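Local coordinates for Slr0280 protein (Synechocystis sp., PDB 5H3K) that is of unknown function but carries a phosphodiester glycosidase (NAGPA-type) domain and so may act on phosphodiester-linked sugars, at residues Q75-L80 and Y124-S129; W67-E72 and N142-P147; S438-Q443 and T479-N484; V434-Q439 and P455-G460; Q224-L229 and H239-V244. One frame throughout, in Å; residues are numbered along the deposited sequence.

Contact 1: Q75-L80 and Y124-S129; sequences QTRTGL and YLDVTS
Thr128 OG1 is gripped from two directions. It accepts the backbone N-H of Thr78 (N to OG1 2.9 Å, 165° at the hydrogen) and gives its own proton to Asp126 OD1, 2.7 Å away. The same OD1 also takes the backbone N of Thr128 at 3.0 Å, which closes an Asx turn where strand 122-126 ends. With CG of Asp126 anti to the backbone N (chi1 -175°), the other carboxylate oxygen is carried to Arg77: NH1 lies 3.1 Å from OD2 in a salt bridge, with OD2 in the guanidinium plane while the carboxylate plane is turned 54° from it. The arginine chain bends at CG, and its CB and CD lie against OD2 and Thr128 OG1. Before the turn the strands pair antiparallel through reciprocal bonds between Leu80 and Leu125 (Leu125 N to Leu80 O 2.8 Å), and within it Val127 N reaches Thr78 O at 2.9 Å. On the side of Leu80, its CG meets Val127 CG2 at 4.0 Å, and helix 82-89 packs against the same leucine. Both oxygens of the largely buried Asp126 thus have partners, and the nearby guanidinium together with two donors on OD1 would probably favour its charged form.

Contact 2: W67-E72 and N142-P147; sequences WGQWQE and NTLVMP
Trp67 holds CG between its backbone N and carbonyl carbon (chi1 63°), while Leu144 turns its CG anti to N; these settings lay the leucine CB over one face of the indole. Leu144 CB sits 3.6 Å from the centroid of the five-membered ring of Trp67, only 3° off the ring normal, a CH-pi contact. Leu144 CD2 reaches back to Trp67 CB at 3.9 Å. At the indole edge, NE1 donates to Asn142 O, 3.0 Å away; the oxygen is nearly in the ring plane, but NE1 stands above the carbonyl plane of Asn142. Strands 61-72 and 143-145 belong to one mixed sheet, yet here they run at 75° with segment axes 8.3 Å apart, so side chains rather than backbone pairing join them. A leucine in place of Trp67 would probably leave Asn142 O without its indole donor and strip the flat cover from Leu144 CB. Farther along, Leu144 CD1 touches Gln69 NE2 at 3.9 Å, an apolar methyl beside an amide whose hydrogens serve Thr78 OG1 and Leu137 O. Leu80 and Ala139 also pack on Trp67, and Leu144 touches both Thr78 and Leu80 on strand 75-81.

Contact 3: S438-Q443 and T479-N484; sequences SQVTAQ and TTLNVN
Two backbone hydrogen bonds join Ser438-Val440 to Thr479-Leu481. Leu481 N donates to Ser438 O at 2.7 Å, and Val440 N donates to Thr479 O at 2.9 Å with 160° at the hydrogen; in the second bond the donor lies in the carbonyl plane, whereas in the first it is tilted out of it. Between them Gln439 and Thr480 form a single beta bridge, their CA atoms 4.4 Å apart. Each carbonyl is also approached by a CA-H: Thr480 CA stands 3.3 Å from Ser438 O, and Gln439 CA stands 3.2 Å from Thr479 O, so both oxygens take a strong and a weak donor.

The apolar contact lies on the buried side. Val440 has CG1 anti to the backbone N (chi1 180°), which places CG2 beside that N and facing Leu481; CG2 meets Leu481 CD1 at 3.9 Å, the two side chains crossing at a slant. Leu481 is packed further by Val435, Ile390, Tyr461 and Ile463, side chains of three other strands of the same mixed sheet.

Polar side chains make looser contacts at the exposed edge. Gln439 CG comes alongside Thr480 OG1 at 3.7 Å, and Ser438 CB rests near the carbonyl oxygen of Leu481. The hydroxyl of Thr479 turns instead to Ala476 O.

The direct polar bonds between the segments are thus both main-chain to main-chain, and the apolar side-chain contact between them is the Val440-Leu481 pair.

Contact 4: V434-Q439 and P455-G460; sequences VVQNSQ and PIPSDG
Pro457 presses its ring on the strand that ends at Gln436. Its CG touches Val434 CG1 at 3.6 Å and stands equally far from Val435 O, while its CB meets Gln436 CG at 3.7 Å. Val434 reaches the ring because CG1 is anti to the backbone N (chi1 -177°). The Gln436 chain runs extended beyond CG and crosses the proline at about a right angle, so its methylene does the touching. Asp459 takes the less common first torsion, CG lying between N and the carbonyl carbon (chi1 59°), which swings the carboxylate back over the strand end; OD1 comes within 4.0 Å of Gln436 CB, with the amide and carboxylate planes steeply inclined at 75°. The polar link is made by the backbone: Asn437 N donates to Asp459 O at 2.9 Å from above the carbonyl plane, and a water that donates to the same oxygen accepts from Ser438 N. Gly460 CA lies 3.2 Å from Val435 O, where a side chain would clash. Two tight turns thus meet, a type I turn over Pro457-Gly460 leading into strand 460-466 and a type I' turn over Gln436-Gln439, the latter the classic two-residue connection of a beta hairpin, here between strands 430-436 and 439-446.

Contact 5: Q224-L229 and H239-V244; sequences QIRYRL and HFQLPV
Phe240 and Tyr227 are cross-strand neighbours, a non-hydrogen-bonded pair in the antiparallel beta hairpin of strands 226-232 and 235-241, flanked by the hydrogen-bonded pairs Arg226-Gln241 and Arg228-His239. Followed outward, Phe240 starts with CB near Arg226 O, at 4.1 Å. CG, beside the backbone N (chi1 -73°), turns the ring in under Tyr227, whose CB lies over one face, 3.9 Å from the centroid, in a CH-pi contact. CD2 comes nearest that CB at 3.6 Å, and CE2 meets Ile225 CD1 at the ring edge, 3.9 Å away. At the tip, CZ is still 4.2 Å from Tyr227 CB. The two aromatic rings are near parallel, at 27°, but slid so far apart that they barely overlap. With an alanine here in place of Phe240 the ring is gone, and Tyr227 CB and Ile225 CD1 would probably lose their apolar partner, opening a gap toward Val167 and Ile261 of the facing sheet. Ile225 continues the apolar row, its CG2 meeting Leu242 CD2 at 3.7 Å, while the tyrosine hydroxyl bonds to Asp158. Where the pairing ends, a single water donates to both Gln224 O, at 2.6 Å, and Gln241 O.

Contacts 1 and 2 form one cluster, their centres 7 Å apart: strands 61-72 and 75-81 are antiparallel neighbours in a mixed sheet, and residues 75-80 and 124-129 both fall between the two segments of contact 2 along the chain. Contact 5 follows, on a separate four-stranded sheet about 36 Å from both, measured between centres. Contacts 3 and 4 come last and form a second cluster, 8 Å apart, sharing Ser438 and Gln439 and the hairpin of strands 430-436 and 439-446. Both belong to the phosphodiester glycosidase part of the chain. The centres of contacts 1 and 3 are about 59 Å apart, on opposite sides of the chain's centre, so the clusters are separate parts of the strand-rich fold.

Contact 1: Q75-L80 and Y124-S129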
# COMPACT_ATOMS: atom_id res chain seq x y z
N GLN A 75 11.78 -34.20 9.04
CA GLN A 75 12.36 -33.58 7.84
C GLN A 75 12.45 -32.07 7.97
O GLN A 75 11.66 -31.44 8.68
CB GLN A 75 11.50 -33.89 6.61
CG GLN A 75 11.51 -35.32 6.13
CD GLN A 75 10.64 -35.49 4.90
OE1 GLN A 75 10.38 -34.52 4.17
NE2 GLN A 75 10.16 -36.70 4.67
N THR A 76 13.39 -31.47 7.24
CA THR A 76 13.45 -30.02 7.13
C THR A 76 12.58 -29.54 5.97
O THR A 76 12.78 -29.95 4.82
CB THR A 76 14.90 -29.54 6.92
OG1 THR A 76 15.71 -29.99 8.01
CG2 THR A 76 14.95 -28.02 6.86
N ARG A 77 11.61 -28.69 6.26
CA ARG A 77 10.73 -28.16 5.22
C ARG A 77 11.11 -26.72 4.95
O ARG A 77 11.58 -26.01 5.85
CB ARG A 77 9.26 -28.23 5.64
CG ARG A 77 8.77 -29.62 6.03
CD ARG A 77 8.77 -30.57 4.84
NE ARG A 77 8.21 -31.87 5.20
CZ ARG A 77 6.91 -32.17 5.13
NH1 ARG A 77 6.04 -31.27 4.70
NH2 ARG A 77 6.48 -33.37 5.49
N THR A 78 10.93 -26.28 3.71
CA THR A 78 11.19 -24.89 3.34
C THR A 78 9.93 -24.25 2.82
O THR A 78 9.25 -24.79 1.93
CB THR A 78 12.28 -24.77 2.27
OG1 THR A 78 13.46 -25.45 2.70
CG2 THR A 78 12.60 -23.29 2.01
N GLY A 79 9.60 -23.09 3.38
CA GLY A 79 8.43 -22.34 2.98
C GLY A 79 8.81 -20.96 2.46
O GLY A 79 9.76 -20.36 2.95
N LEU A 80 8.09 -20.48 1.44
CA LEU A 80 8.33 -19.15 0.88
C LEU A 80 7.02 -18.36 0.97
O LEU A 80 5.95 -18.93 0.75
CB LEU A 80 8.72 -19.26 -0.59
CG LEU A 80 9.90 -20.16 -0.94
CD1 LEU A 80 10.24 -20.01 -2.41
CD2 LEU A 80 11.09 -19.81 -0.10
N TYR A 124 3.28 -18.71 4.28
CA TYR A 124 4.38 -19.50 3.70
C TYR A 124 3.90 -20.76 2.99
O TYR A 124 3.10 -21.52 3.54
CB TYR A 124 5.40 -19.87 4.79
CG TYR A 124 6.08 -18.66 5.39
CD1 TYR A 124 7.28 -18.19 4.87
CD2 TYR A 124 5.52 -17.97 6.46
CE1 TYR A 124 7.90 -17.07 5.40
CE2 TYR A 124 6.13 -16.86 7.00
CZ TYR A 124 7.32 -16.42 6.47
OH TYR A 124 7.92 -15.30 7.02
N LEU A 125 4.36 -20.95 1.75
CA LEU A 125 4.04 -22.17 0.99
C LEU A 125 5.18 -23.17 1.12
O LEU A 125 6.34 -22.83 0.87
CB LEU A 125 3.78 -21.85 -0.49
CG LEU A 125 2.68 -20.84 -0.88
CD1 LEU A 125 2.52 -20.75 -2.40
CD2 LEU A 125 1.33 -21.16 -0.23
N ASP A 126 4.86 -24.40 1.50
CA ASP A 126 5.88 -25.45 1.65
C ASP A 126 6.28 -25.94 0.26
O ASP A 126 5.54 -26.68 -0.39
CB ASP A 126 5.32 -26.60 2.51
CG ASP A 126 6.35 -27.68 2.81
OD1 ASP A 126 7.26 -27.91 1.99
OD2 ASP A 126 6.23 -28.33 3.88
N VAL A 127 7.46 -25.51 -0.20
CA VAL A 127 7.91 -25.81 -1.55
C VAL A 127 8.91 -26.97 -1.59
O VAL A 127 9.53 -27.23 -2.63
CB VAL A 127 8.55 -24.57 -2.24
CG1 VAL A 127 7.52 -23.44 -2.35
CG2 VAL A 127 9.78 -24.11 -1.47
N THR A 128 9.05 -27.67 -0.46
CA THR A 128 10.04 -28.74 -0.32
C THR A 128 9.90 -29.83 -1.38
O THR A 128 10.88 -30.20 -2.04
CB THR A 128 9.97 -29.40 1.08
OG1 THR A 128 9.89 -28.38 2.08
CG2 THR A 128 11.21 -30.24 1.34
N SER A 129 8.69 -30.35 -1.56
CA SER A 129 8.45 -31.40 -2.55
C SER A 129 8.52 -30.87 -3.97
O SER A 129 9.06 -31.52 -4.87
CB SER A 129 7.11 -32.07 -2.31
OG SER A 129 7.17 -32.90 -1.16

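Contact 2: W67-E72 and N142-P147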
# COMPACT_ATOMS: atom_id res chain seq x y z
N TRP A 67 11.19 -16.19 3.66
CA TRP A 67 11.30 -17.64 3.72
C TRP A 67 11.47 -18.10 5.16
O TRP A 67 11.89 -17.33 6.04
CB TRP A 67 12.46 -18.15 2.86
CG TRP A 67 13.77 -17.65 3.34
CD1 TRP A 67 14.39 -16.50 2.97
CD2 TRP A 67 14.63 -18.28 4.29
NE1 TRP A 67 15.58 -16.37 3.64
CE2 TRP A 67 15.75 -17.45 4.46
CE3 TRP A 67 14.56 -19.47 5.03
CZ2 TRP A 67 16.80 -17.77 5.33
CZ3 TRP A 67 15.61 -19.79 5.89
CH2 TRP A 67 16.71 -18.93 6.03
N GLY A 68 11.11 -19.35 5.41
CA GLY A 68 11.33 -19.97 6.70
C GLY A 68 11.51 -21.47 6.54
O GLY A 68 10.98 -22.07 5.60
N GLN A 69 12.27 -22.07 7.45
CA GLN A 69 12.47 -23.51 7.45
C GLN A 69 12.09 -24.08 8.80
O GLN A 69 12.35 -23.46 9.83
CB GLN A 69 13.92 -23.87 7.10
CG GLN A 69 14.24 -23.74 5.62
CD GLN A 69 15.69 -24.07 5.29
OE1 GLN A 69 16.59 -23.83 6.10
NE2 GLN A 69 15.92 -24.61 4.10
N TRP A 70 11.45 -25.24 8.78
CA TRP A 70 11.01 -25.88 10.02
C TRP A 70 11.10 -27.40 9.94
O TRP A 70 11.36 -27.96 8.87
CB TRP A 70 9.59 -25.45 10.38
CG TRP A 70 8.55 -25.90 9.39
CD1 TRP A 70 7.78 -27.03 9.47
CD2 TRP A 70 8.16 -25.23 8.19
NE1 TRP A 70 6.94 -27.10 8.39
CE2 TRP A 70 7.15 -26.01 7.58
CE3 TRP A 70 8.57 -24.05 7.56
CZ2 TRP A 70 6.55 -25.65 6.37
CZ3 TRP A 70 7.97 -23.69 6.36
CH2 TRP A 70 6.97 -24.49 5.78
N GLN A 71 10.88 -28.04 11.08
CA GLN A 71 10.90 -29.50 11.19
C GLN A 71 9.50 -30.09 11.12
O GLN A 71 8.61 -29.69 11.87
CB GLN A 71 11.53 -29.91 12.52
CG GLN A 71 13.02 -30.16 12.47
CD GLN A 71 13.38 -31.46 13.16
OE1 GLN A 71 13.42 -32.52 12.53
NE2 GLN A 71 13.61 -31.40 14.48
N GLU A 72 9.31 -31.05 10.23
CA GLU A 72 8.01 -31.70 10.11
C GLU A 72 8.18 -33.15 9.68
O GLU A 72 8.61 -33.43 8.55
CB GLU A 72 7.10 -30.94 9.14
CG GLU A 72 5.64 -31.32 9.23
CD GLU A 72 4.77 -30.64 8.18
OE1 GLU A 72 5.08 -29.49 7.79
OE2 GLU A 72 3.78 -31.27 7.75
N ASN A 142 20.49 -14.83 6.38
CA ASN A 142 19.22 -14.22 6.04
C ASN A 142 18.76 -14.58 4.61
O ASN A 142 17.63 -14.29 4.22
CB ASN A 142 19.32 -12.71 6.22
CG ASN A 142 18.03 -11.99 5.89
OD1 ASN A 142 17.03 -12.14 6.59
ND2 ASN A 142 18.06 -11.18 4.83
N THR A 143 19.64 -15.25 3.86
CA THR A 143 19.39 -15.52 2.45
C THR A 143 19.27 -17.01 2.12
O THR A 143 20.19 -17.79 2.35
CB THR A 143 20.50 -14.92 1.57
OG1 THR A 143 20.60 -13.51 1.83
CG2 THR A 143 20.18 -15.14 0.10
N LEU A 144 18.12 -17.41 1.58
CA LEU A 144 17.93 -18.79 1.14
C LEU A 144 18.44 -18.92 -0.29
O LEU A 144 17.99 -18.20 -1.18
CB LEU A 144 16.45 -19.17 1.18
CG LEU A 144 16.02 -20.55 0.66
CD1 LEU A 144 16.56 -21.68 1.53
CD2 LEU A 144 14.50 -20.64 0.58
N VAL A 145 19.39 -19.82 -0.52
CA VAL A 145 19.95 -19.98 -1.85
C VAL A 145 19.11 -20.95 -2.68
O VAL A 145 19.01 -22.13 -2.34
CB VAL A 145 21.42 -20.45 -1.80
CG1 VAL A 145 22.00 -20.55 -3.21
CG2 VAL A 145 22.25 -19.51 -0.94
N MET A 146 18.52 -20.45 -3.75
CA MET A 146 17.67 -21.28 -4.59
C MET A 146 18.52 -22.24 -5.42
O MET A 146 19.64 -21.92 -5.81
CB MET A 146 16.77 -20.42 -5.50
CG MET A 146 15.88 -19.44 -4.73
SD MET A 146 14.81 -20.26 -3.53
CE MET A 146 13.84 -21.30 -4.62
N PRO A 147 17.98 -23.44 -5.69
CA PRO A 147 18.81 -24.45 -6.35
C PRO A 147 18.99 -24.16 -7.83
O PRO A 147 18.16 -23.47 -8.43
CB PRO A 147 17.99 -25.74 -6.16
CG PRO A 147 16.56 -25.27 -6.10
CD PRO A 147 16.60 -23.90 -5.45

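Contact 3: S438-Q443 and T479-N484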
# COMPACT_ATOMS: atom_id res chain seq x y z
N SER A 438 2.57 22.36 29.78
CA SER A 438 1.35 23.18 29.83
C SER A 438 1.55 24.67 30.15
O SER A 438 0.59 25.37 30.45
CB SER A 438 0.32 22.59 30.80
OG SER A 438 -0.07 21.28 30.41
N GLN A 439 2.79 25.15 30.07
CA GLN A 439 3.05 26.58 30.25
C GLN A 439 3.83 27.17 29.09
O GLN A 439 4.76 26.56 28.58
CB GLN A 439 3.84 26.85 31.55
CG GLN A 439 3.05 26.69 32.82
CD GLN A 439 3.83 27.12 34.04
OE1 GLN A 439 3.77 28.27 34.47
NE2 GLN A 439 4.59 26.19 34.61
N VAL A 440 3.45 28.39 28.68
CA VAL A 440 4.21 29.12 27.68
C VAL A 440 5.58 29.48 28.25
O VAL A 440 5.68 30.03 29.36
CB VAL A 440 3.49 30.41 27.23
CG1 VAL A 440 4.32 31.13 26.20
CG2 VAL A 440 2.10 30.09 26.67
N THR A 441 6.64 29.16 27.51
CA THR A 441 7.98 29.42 27.99
C THR A 441 8.75 30.41 27.11
O THR A 441 9.73 31.00 27.56
CB THR A 441 8.77 28.11 28.12
OG1 THR A 441 10.03 28.38 28.74
CG2 THR A 441 8.99 27.52 26.76
N ALA A 442 8.31 30.59 25.87
CA ALA A 442 8.98 31.50 24.95
C ALA A 442 8.07 31.90 23.79
O ALA A 442 7.10 31.21 23.49
CB ALA A 442 10.28 30.88 24.43
N GLN A 443 8.38 33.04 23.17
CA GLN A 443 7.73 33.46 21.92
C GLN A 443 8.81 34.00 21.00
O GLN A 443 9.68 34.75 21.45
CB GLN A 443 6.67 34.55 22.17
CG GLN A 443 6.16 35.24 20.90
CD GLN A 443 5.14 36.34 21.17
OE1 GLN A 443 4.83 36.64 22.33
NE2 GLN A 443 4.62 36.95 20.10
N THR A 479 2.07 31.72 31.13
CA THR A 479 0.65 31.37 31.04
C THR A 479 0.45 29.84 30.99
O THR A 479 1.17 29.13 30.27
CB THR A 479 -0.02 32.02 29.80
OG1 THR A 479 0.22 33.43 29.83
CG2 THR A 479 -1.53 31.78 29.80
N THR A 480 -0.52 29.36 31.77
CA THR A 480 -0.89 27.94 31.79
C THR A 480 -1.94 27.67 30.70
O THR A 480 -2.82 28.49 30.49
CB THR A 480 -1.42 27.54 33.18
OG1 THR A 480 -0.33 27.50 34.11
CG2 THR A 480 -2.07 26.16 33.15
N LEU A 481 -1.83 26.53 30.00
CA LEU A 481 -2.75 26.24 28.89
C LEU A 481 -3.37 24.86 29.01
O LEU A 481 -2.72 23.90 29.43
CB LEU A 481 -2.04 26.34 27.53
CG LEU A 481 -1.36 27.65 27.13
CD1 LEU A 481 -0.61 27.46 25.82
CD2 LEU A 481 -2.39 28.76 26.99
N ASN A 482 -4.65 24.77 28.65
CA ASN A 482 -5.29 23.49 28.43
C ASN A 482 -5.73 23.39 26.98
O ASN A 482 -6.25 24.36 26.42
CB ASN A 482 -6.51 23.33 29.35
CG ASN A 482 -7.39 22.17 28.94
OD1 ASN A 482 -8.45 22.36 28.33
ND2 ASN A 482 -6.96 20.95 29.26
N VAL A 483 -5.51 22.24 26.35
CA VAL A 483 -5.96 22.02 24.98
C VAL A 483 -7.03 20.94 24.98
O VAL A 483 -6.84 19.87 25.56
CB VAL A 483 -4.80 21.60 24.06
CG1 VAL A 483 -5.29 21.42 22.62
CG2 VAL A 483 -3.69 22.63 24.10
N ASN A 484 -8.16 21.22 24.34
CA ASN A 484 -9.25 20.27 24.27
C ASN A 484 -9.70 20.12 22.82
O ASN A 484 -10.15 21.09 22.19
CB ASN A 484 -10.41 20.75 25.17
CG ASN A 484 -11.51 19.71 25.34
OD1 ASN A 484 -12.46 19.67 24.55
ND2 ASN A 484 -11.40 18.88 26.37

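Contact 4: V434-Q439 and P455-G460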
# COMPACT_ATOMS: atom_id res chain seq x y z
N VAL A 434 6.31 28.66 22.41
CA VAL A 434 6.81 27.38 22.91
C VAL A 434 6.06 27.01 24.19
O VAL A 434 5.98 27.82 25.12
CB VAL A 434 8.33 27.43 23.18
CG1 VAL A 434 8.82 26.07 23.62
CG2 VAL A 434 9.07 27.90 21.94
N VAL A 435 5.50 25.81 24.22
CA VAL A 435 4.78 25.32 25.40
C VAL A 435 5.51 24.11 25.98
O VAL A 435 5.85 23.17 25.25
CB VAL A 435 3.31 24.97 25.06
CG1 VAL A 435 2.57 24.53 26.31
CG2 VAL A 435 2.61 26.16 24.40
N GLN A 436 5.79 24.15 27.27
CA GLN A 436 6.43 23.04 27.96
C GLN A 436 5.68 22.77 29.23
O GLN A 436 5.44 23.68 30.01
CB GLN A 436 7.89 23.35 28.29
CG GLN A 436 8.77 23.59 27.09
CD GLN A 436 10.21 23.91 27.46
OE1 GLN A 436 10.63 25.08 27.46
NE2 GLN A 436 10.98 22.88 27.79
N ASN A 437 5.26 21.52 29.43
CA ASN A 437 4.49 21.15 30.61
C ASN A 437 3.31 22.10 30.85
O ASN A 437 3.11 22.59 31.97
CB ASN A 437 5.39 21.11 31.85
CG ASN A 437 4.78 20.29 32.97
OD1 ASN A 437 4.09 19.30 32.72
ND2 ASN A 437 5.00 20.72 34.21
N SER A 438 2.57 22.36 29.78
CA SER A 438 1.35 23.18 29.83
C SER A 438 1.55 24.67 30.15
O SER A 438 0.59 25.37 30.45
CB SER A 438 0.32 22.59 30.80
OG SER A 438 -0.07 21.28 30.41
N GLN A 439 2.79 25.15 30.07
CA GLN A 439 3.05 26.58 30.25
C GLN A 439 3.83 27.17 29.09
O GLN A 439 4.76 26.56 28.58
CB GLN A 439 3.84 26.85 31.55
CG GLN A 439 3.05 26.69 32.82
CD GLN A 439 3.83 27.12 34.04
OE1 GLN A 439 3.77 28.27 34.47
NE2 GLN A 439 4.59 26.19 34.61
N PRO A 455 13.04 23.50 17.83
CA PRO A 455 12.77 22.20 18.45
C PRO A 455 11.33 22.19 18.99
O PRO A 455 10.84 23.23 19.45
CB PRO A 455 13.75 22.16 19.62
CG PRO A 455 14.77 23.23 19.34
CD PRO A 455 14.06 24.27 18.55
N ILE A 456 10.67 21.04 18.90
CA ILE A 456 9.40 20.82 19.57
C ILE A 456 9.67 20.11 20.89
O ILE A 456 10.24 19.01 20.92
CB ILE A 456 8.43 19.96 18.71
CG1 ILE A 456 8.19 20.60 17.34
CG2 ILE A 456 7.13 19.74 19.45
CD1 ILE A 456 7.51 19.65 16.32
N PRO A 457 9.28 20.74 22.01
CA PRO A 457 9.62 20.16 23.32
C PRO A 457 8.96 18.81 23.53
O PRO A 457 7.78 18.65 23.21
CB PRO A 457 9.05 21.19 24.31
CG PRO A 457 8.92 22.46 23.53
CD PRO A 457 8.58 22.03 22.13
N SER A 458 9.70 17.84 24.07
CA SER A 458 9.16 16.49 24.25
C SER A 458 8.02 16.46 25.26
O SER A 458 7.16 15.57 25.20
CB SER A 458 10.26 15.52 24.68
OG SER A 458 10.84 15.91 25.91
N ASP A 459 8.00 17.42 26.17
CA ASP A 459 6.94 17.51 27.17
C ASP A 459 5.99 18.65 26.85
O ASP A 459 5.34 19.21 27.73
CB ASP A 459 7.54 17.73 28.57
CG ASP A 459 8.37 19.00 28.66
OD1 ASP A 459 8.78 19.54 27.60
OD2 ASP A 459 8.64 19.45 29.79
N GLY A 460 5.91 19.02 25.57
CA GLY A 460 5.01 20.08 25.16
C GLY A 460 4.69 20.10 23.68
O GLY A 460 4.48 19.06 23.06
O HOH W 1 2.54 20.47 27.61

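Contact 5: Q224-L229 and H239-V244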
# COMPACT_ATOMS: atom_id res chain seq x y z
N GLN A 224 3.51 -6.15 -34.18
CA GLN A 224 3.02 -5.11 -33.28
C GLN A 224 3.93 -4.96 -32.06
O GLN A 224 4.37 -3.86 -31.74
CB GLN A 224 1.58 -5.39 -32.85
CG GLN A 224 0.78 -4.15 -32.52
CD GLN A 224 0.48 -3.32 -33.75
OE1 GLN A 224 0.36 -3.85 -34.86
NE2 GLN A 224 0.37 -2.00 -33.57
N ILE A 225 4.21 -6.07 -31.37
CA ILE A 225 5.19 -6.03 -30.28
C ILE A 225 6.58 -6.11 -30.88
O ILE A 225 6.76 -6.56 -32.02
CB ILE A 225 5.04 -7.19 -29.27
CG1 ILE A 225 5.35 -8.54 -29.94
CG2 ILE A 225 3.67 -7.20 -28.64
CD1 ILE A 225 5.66 -9.66 -28.95
N ARG A 226 7.57 -5.67 -30.11
CA ARG A 226 8.96 -5.94 -30.44
C ARG A 226 9.58 -6.51 -29.20
O ARG A 226 9.25 -6.11 -28.09
CB ARG A 226 9.68 -4.66 -30.86
CG ARG A 226 9.10 -4.02 -32.10
CD ARG A 226 9.66 -2.63 -32.34
NE ARG A 226 8.85 -1.88 -33.30
CZ ARG A 226 8.19 -0.76 -33.02
NH1 ARG A 226 7.47 -0.16 -33.96
NH2 ARG A 226 8.26 -0.23 -31.80
N TYR A 227 10.47 -7.49 -29.37
CA TYR A 227 11.16 -8.05 -28.22
C TYR A 227 12.59 -8.43 -28.59
O TYR A 227 12.91 -8.63 -29.76
CB TYR A 227 10.40 -9.24 -27.66
CG TYR A 227 10.40 -10.47 -28.55
CD1 TYR A 227 9.48 -10.60 -29.58
CD2 TYR A 227 11.32 -11.49 -28.36
CE1 TYR A 227 9.47 -11.73 -30.40
CE2 TYR A 227 11.32 -12.62 -29.17
CZ TYR A 227 10.39 -12.73 -30.18
OH TYR A 227 10.37 -13.85 -30.99
N ARG A 228 13.43 -8.53 -27.57
CA ARG A 228 14.86 -8.74 -27.79
C ARG A 228 15.42 -9.49 -26.62
O ARG A 228 15.11 -9.18 -25.46
CB ARG A 228 15.56 -7.38 -27.91
CG ARG A 228 16.98 -7.44 -28.44
CD ARG A 228 17.42 -6.04 -28.80
NE ARG A 228 18.67 -5.99 -29.56
CZ ARG A 228 18.72 -5.91 -30.88
NH1 ARG A 228 17.59 -5.87 -31.59
NH2 ARG A 228 19.90 -5.87 -31.50
N LEU A 229 16.26 -10.47 -26.92
CA LEU A 229 16.88 -11.31 -25.92
C LEU A 229 18.18 -10.67 -25.42
O LEU A 229 18.97 -10.17 -26.22
CB LEU A 229 17.18 -12.68 -26.55
CG LEU A 229 17.41 -13.93 -25.70
CD1 LEU A 229 16.58 -13.87 -24.44
CD2 LEU A 229 17.04 -15.17 -26.50
N HIS A 239 13.30 -8.62 -23.39
CA HIS A 239 12.88 -7.22 -23.27
C HIS A 239 11.81 -6.88 -24.29
O HIS A 239 12.02 -7.05 -25.49
CB HIS A 239 14.08 -6.31 -23.51
CG HIS A 239 15.14 -6.46 -22.48
ND1 HIS A 239 15.15 -5.72 -21.31
CD2 HIS A 239 16.21 -7.29 -22.41
CE1 HIS A 239 16.19 -6.07 -20.58
NE2 HIS A 239 16.85 -7.03 -21.21
N PHE A 240 10.67 -6.39 -23.80
CA PHE A 240 9.52 -6.10 -24.67
C PHE A 240 9.24 -4.62 -24.79
O PHE A 240 9.25 -3.88 -23.80
CB PHE A 240 8.25 -6.76 -24.12
CG PHE A 240 8.21 -8.25 -24.30
CD1 PHE A 240 8.82 -9.09 -23.37
CD2 PHE A 240 7.58 -8.82 -25.40
CE1 PHE A 240 8.79 -10.48 -23.54
CE2 PHE A 240 7.54 -10.21 -25.57
CZ PHE A 240 8.14 -11.04 -24.64
N GLN A 241 8.94 -4.20 -26.02
CA GLN A 241 8.33 -2.91 -26.28
C GLN A 241 6.88 -3.17 -26.72
O GLN A 241 6.63 -3.75 -27.78
CB GLN A 241 9.09 -2.17 -27.38
CG GLN A 241 8.57 -0.77 -27.65
CD GLN A 241 8.93 0.21 -26.54
OE1 GLN A 241 10.02 0.13 -25.97
NE2 GLN A 241 8.02 1.14 -26.24
N LEU A 242 5.93 -2.77 -25.89
CA LEU A 242 4.52 -3.11 -26.12
C LEU A 242 3.70 -1.93 -26.59
O LEU A 242 3.97 -0.79 -26.20
CB LEU A 242 3.90 -3.65 -24.82
CG LEU A 242 4.54 -4.91 -24.24
CD1 LEU A 242 3.94 -5.25 -22.88
CD2 LEU A 242 4.40 -6.07 -25.21
N PRO A 243 2.68 -2.20 -27.42
CA PRO A 243 1.68 -1.17 -27.74
C PRO A 243 1.04 -0.67 -26.44
O PRO A 243 0.93 -1.43 -25.47
CB PRO A 243 0.64 -1.93 -28.56
CG PRO A 243 1.37 -3.11 -29.12
CD PRO A 243 2.40 -3.48 -28.08
N VAL A 244 0.66 0.60 -26.42
CA VAL A 244 -0.01 1.18 -25.26
C VAL A 244 -1.21 0.33 -24.85
O VAL A 244 -1.98 -0.10 -25.70
CB VAL A 244 -0.49 2.61 -25.56
CG1 VAL A 244 -1.48 3.09 -24.49
CG2 VAL A 244 0.70 3.58 -25.66
O HOH W 2 5.78 -2.20 -30.28